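Local structure of glycoside Hydrolase (Bacteroides uniformis, 5TA0) at residues Val81-Gly86 against Asn135-Asn140. The protein probably hydrolyses agarose chains as a glycoside hydrolase of a human gut symbiont, binding neoagarooctaose in its barrel cleft. Numbering follows the deposited sequence.
Sequences VGRETG and NLILCN. With AAL (3,6-anhydro-alpha-L-galactopyranose), chain C; GAL (beta-D-galactopyranose), chain B; EDO (1,2-ethanediol), chain S.
Arg-83 and Ile-137 are the bridged pair (CA to CA 4.5 Å) in the parallel pairing of neighbouring barrel strands 80-84 and 134-140, whose local axes diverge by 16°. Backbone bonds set the register: Asn-135 N to Val-81 O (2.8 Å) and Ile-137 N to Gly-82 O (2.9 Å) are nearly straight, whereas Gly-82 N, following a cis peptide, reaches Asn-135 O only weakly. Glu-84 N meets Ile-137 O at 3.2 Å.

Among nonpolar contacts, Arg-83 lies obliquely across Ile-137. With CG anti to the backbone N (chi1 -179°) and the chain extended to NE, its CD rests 3.9 Å from Ile-137 CG2, which lies at the guanidinium edge. On the other face, Leu-136 CD1 packs 4.1 Å from Glu-84 CB.

At the polar end, Arg-83 NE forms a salt bridge with Glu-199, while His-52 and Asn-202 bind NH2 and NH1; NH1 also approaches Cys-139 SG (3.7 Å). Replacing Arg-83 by alanine is likely to leave Glu-199 without its charge partner, His-52 and Asn-202 without these bonds, and a gap beside Ile-137. Thr-85 OG1, bonded to Gln-141, lies 3.1 Å from AAL O4. The fixed guanidinium, its charge probably balanced by Glu-199, and the Thr-85 hydroxyl thus line the glycan pocket.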
ATOM      1  N   VAL A  81     -13.597   3.513   4.392  1.00  7.09           N
ATOM      2  CA  VAL A  81     -12.996   2.840   5.549  1.00  7.13           C
ATOM      3  C   VAL A  81     -13.069   1.338   5.279  1.00  7.11           C
ATOM      4  O   VAL A  81     -13.817   0.922   4.391  1.00  7.46           O
ATOM      5  CB  VAL A  81     -13.671   3.231   6.876  1.00  7.52           C
ATOM      6  CG1 VAL A  81     -13.507   4.720   7.142  1.00  7.44           C
ATOM      7  CG2 VAL A  81     -15.132   2.860   6.891  1.00  8.02           C
ATOM      8  N   GLY A  82     -12.327   0.495   6.001  1.00  7.08           N
ATOM      9  CA  GLY A  82     -11.386   0.842   7.077  1.00  7.05           C
ATOM     10  C   GLY A  82     -10.764  -0.425   7.637  1.00  6.83           C
ATOM     11  O   GLY A  82     -10.765  -1.477   6.993  1.00  7.07           O
ATOM     12  N   ARG A  83     -10.211  -0.309   8.829  1.00  6.63           N
ATOM     13  CA  ARG A  83      -9.513  -1.415   9.488  1.00  6.90           C
ATOM     14  C   ARG A  83      -9.673  -1.239  10.971  1.00  7.26           C
ATOM     15  O   ARG A  83      -9.725  -0.096  11.460  1.00  7.41           O
ATOM     16  CB  ARG A  83      -8.023  -1.419   9.099  1.00  6.83           C
ATOM     17  CG  ARG A  83      -7.165  -2.530   9.698  1.00  7.11           C
ATOM     18  CD  ARG A  83      -5.879  -2.644   8.905  1.00  7.30           C
ATOM     19  NE  ARG A  83      -4.958  -3.709   9.316  1.00  7.26           N
ATOM     20  CZ  ARG A  83      -3.937  -3.578  10.159  1.00  8.44           C
ATOM     21  NH1 ARG A  83      -3.090  -4.586  10.324  1.00  9.16           N
ATOM     22  NH2 ARG A  83      -3.723  -2.455  10.804  1.00  8.39           N
ATOM     23  N   GLU A  84      -9.794  -2.346  11.712  1.00  7.50           N
ATOM     24  CA  GLU A  84     -10.002  -2.255  13.151  1.00  7.84           C
ATOM     25  C   GLU A  84      -9.523  -3.517  13.850  1.00  7.80           C
ATOM     26  O   GLU A  84      -9.881  -4.625  13.479  1.00  8.28           O
ATOM     27  CB  GLU A  84     -11.480  -1.996  13.485  1.00  8.87           C
ATOM     28  CG  GLU A  84     -11.733  -1.085  14.682  1.00  9.63           C
ATOM     29  CD  GLU A  84     -11.522  -1.727  16.032  1.00 10.55           C
ATOM     30  OE1 GLU A  84     -10.954  -1.052  16.922  1.00 13.36           O
ATOM     31  OE2 GLU A  84     -11.941  -2.870  16.249  1.00 10.09           O
ATOM     32  N   THR A  85      -8.735  -3.318  14.898  1.00  7.77           N
ATOM     33  CA  THR A  85      -8.165  -4.404  15.699  1.00  7.81           C
ATOM     34  C   THR A  85      -8.520  -4.341  17.172  1.00  7.89           C
ATOM     35  O   THR A  85      -8.304  -5.294  17.914  1.00  7.82           O
ATOM     36  CB  THR A  85      -6.638  -4.446  15.592  1.00  8.23           C
ATOM     37  OG1 THR A  85      -6.087  -3.363  16.348  1.00  8.63           O
ATOM     38  CG2 THR A  85      -6.164  -4.385  14.153  1.00  8.56           C
ATOM     39  N   GLY A  86      -9.046  -3.225  17.642  1.00  7.99           N
ATOM     40  CA  GLY A  86      -9.267  -3.037  19.066  1.00  8.15           C
ATOM     41  C   GLY A  86     -10.453  -3.778  19.643  1.00  8.28           C
ATOM     42  O   GLY A  86     -10.370  -4.266  20.775  1.00  9.07           O
ATOM     43  N   ASN A 135     -15.668  -1.181   4.000  1.00  8.55           N
ATOM     44  CA  ASN A 135     -15.276  -2.544   3.674  1.00  8.89           C
ATOM     45  C   ASN A 135     -14.166  -2.883   4.652  1.00  8.02           C
ATOM     46  O   ASN A 135     -13.024  -2.432   4.519  1.00  7.78           O
ATOM     47  CB  ASN A 135     -14.811  -2.634   2.234  1.00 10.00           C
ATOM     48  CG  ASN A 135     -14.559  -4.063   1.768  1.00 11.86           C
ATOM     49  OD1 ASN A 135     -14.787  -5.006   2.510  1.00 14.19           O
ATOM     50  ND2 ASN A 135     -14.112  -4.220   0.542  1.00 13.20           N
ATOM     51  N   LEU A 136     -14.508  -3.601   5.698  1.00  7.51           N
ATOM     52  CA  LEU A 136     -13.595  -3.744   6.828  1.00  7.32           C
ATOM     53  C   LEU A 136     -12.482  -4.732   6.610  1.00  7.05           C
ATOM     54  O   LEU A 136     -12.712  -5.880   6.187  1.00  7.42           O
ATOM     55  CB  LEU A 136     -14.365  -4.135   8.094  1.00  7.98           C
ATOM     56  CG  LEU A 136     -13.580  -4.215   9.400  1.00  8.64           C
ATOM     57  CD1 LEU A 136     -13.120  -2.835   9.797  1.00  9.23           C
ATOM     58  CD2 LEU A 136     -14.422  -4.875  10.489  1.00  9.07           C
ATOM     59  N   ILE A 137     -11.269  -4.288   6.949  1.00  6.65           N
ATOM     60  CA  ILE A 137     -10.137  -5.177   7.190  1.00  6.52           C
ATOM     61  C   ILE A 137     -10.091  -5.470   8.681  1.00  6.31           C
ATOM     62  O   ILE A 137      -9.893  -4.585   9.497  1.00  6.59           O
ATOM     63  CB  ILE A 137      -8.784  -4.538   6.760  1.00  6.52           C
ATOM     64  CG1 ILE A 137      -8.856  -4.020   5.318  1.00  6.64           C
ATOM     65  CG2 ILE A 137      -7.639  -5.524   6.966  1.00  6.39           C
ATOM     66  CD1 ILE A 137      -7.673  -3.162   4.929  1.00  6.94           C
ATOM     67  N   LEU A 138     -10.287  -6.738   9.026  1.00  6.03           N
ATOM     68  CA  LEU A 138     -10.154  -7.214  10.400  1.00  6.07           C
ATOM     69  C   LEU A 138      -8.763  -7.840  10.581  1.00  6.15           C
ATOM     70  O   LEU A 138      -8.253  -8.489   9.688  1.00  6.04           O
ATOM     71  CB  LEU A 138     -11.270  -8.231  10.678  1.00  6.31           C
ATOM     72  CG  LEU A 138     -11.381  -8.756  12.115  1.00  6.46           C
ATOM     73  CD1 LEU A 138     -11.582  -7.639  13.140  1.00  6.56           C
ATOM     74  CD2 LEU A 138     -12.533  -9.758  12.238  1.00  6.48           C
ATOM     75  N   CYS A 139      -8.156  -7.605  11.745  1.00  6.43           N
ATOM     76  CA  CYS A 139      -6.861  -8.185  12.076  1.00  6.71           C
ATOM     77  C   CYS A 139      -6.725  -8.296  13.568  1.00  6.49           C
ATOM     78  O   CYS A 139      -7.316  -7.490  14.319  1.00  7.43           O
ATOM     79  CB  CYS A 139      -5.750  -7.294  11.508  1.00  6.90           C
ATOM     80  SG  CYS A 139      -4.061  -7.935  11.636  1.00  7.72           S
ATOM     81  N   ASN A 140      -5.946  -9.276  14.022  1.00  6.36           N
ATOM     82  CA  ASN A 140      -5.550  -9.369  15.432  1.00  6.50           C
ATOM     83  C   ASN A 140      -4.227  -8.650  15.658  1.00  6.74           C
ATOM     84  O   ASN A 140      -3.245  -8.888  14.929  1.00  7.02           O
ATOM     85  CB  ASN A 140      -5.361 -10.829  15.838  1.00  6.70           C
ATOM     86  CG  ASN A 140      -6.648 -11.594  15.833  1.00  7.04           C
ATOM     87  OD1 ASN A 140      -7.467 -11.448  16.741  1.00  7.17           O
ATOM     88  ND2 ASN A 140      -6.872 -12.359  14.764  1.00  7.07           N
TER
HETATM   89  C1  AAL C   4      -1.349  -0.506  14.900  1.00 20.10           C
HETATM   90  C2  AAL C   4      -2.034  -1.852  15.214  1.00 20.27           C
HETATM   91  C3  AAL C   4      -3.506  -1.678  15.553  1.00 18.78           C
HETATM   92  C4  AAL C   4      -3.656  -0.627  16.629  1.00 19.38           C
HETATM   93  C5  AAL C   4      -3.329   0.599  15.836  1.00 19.71           C
HETATM   94  C6  AAL C   4      -4.091   0.359  14.572  1.00 19.87           C
HETATM   95  O2  AAL C   4      -1.414  -2.493  16.334  1.00 20.69           O
HETATM   96  O3  AAL C   4      -4.155  -1.066  14.433  1.00 19.35           O
HETATM   97  O4  AAL C   4      -5.038  -0.570  17.041  1.00 19.76           O
HETATM   98  O5  AAL C   4      -1.934   0.642  15.522  1.00 19.87           O
HETATM   99  C1  GAL B   5      -5.223   0.041  18.315  1.00 20.38           C
HETATM  100  C2  GAL B   5      -6.709  -0.111  18.655  1.00 20.96           C
HETATM  101  C3  GAL B   5      -7.025   0.342  20.086  1.00 22.35           C
HETATM  102  C4  GAL B   5      -6.048  -0.295  21.065  1.00 22.29           C
HETATM  103  C5  GAL B   5      -4.618  -0.004  20.616  1.00 22.47           C
HETATM  104  C6  GAL B   5      -3.561  -0.596  21.546  1.00 23.49           C
HETATM  105  O2  GAL B   5      -7.443   0.662  17.706  1.00 21.68           O
HETATM  106  O3  GAL B   5      -8.396   0.050  20.414  1.00 24.32           O
HETATM  107  O4  GAL B   5      -6.226  -1.722  21.073  1.00 21.54           O
HETATM  108  O5  GAL B   5      -4.400  -0.556  19.308  1.00 20.26           O
HETATM  109  O6  GAL B   5      -2.241  -0.312  21.047  1.00 26.56           O
HETATM  110  C1  EDO S 716     -11.503  -3.151  -1.778  1.00 25.04           C
HETATM  111  O1  EDO S 716     -12.686  -3.677  -2.399  1.00 29.50           O
HETATM  112  C2  EDO S 716     -11.790  -1.743  -1.322  1.00 22.41           C
HETATM  113  O2  EDO S 716     -13.047  -1.618  -0.676  1.00 18.51           O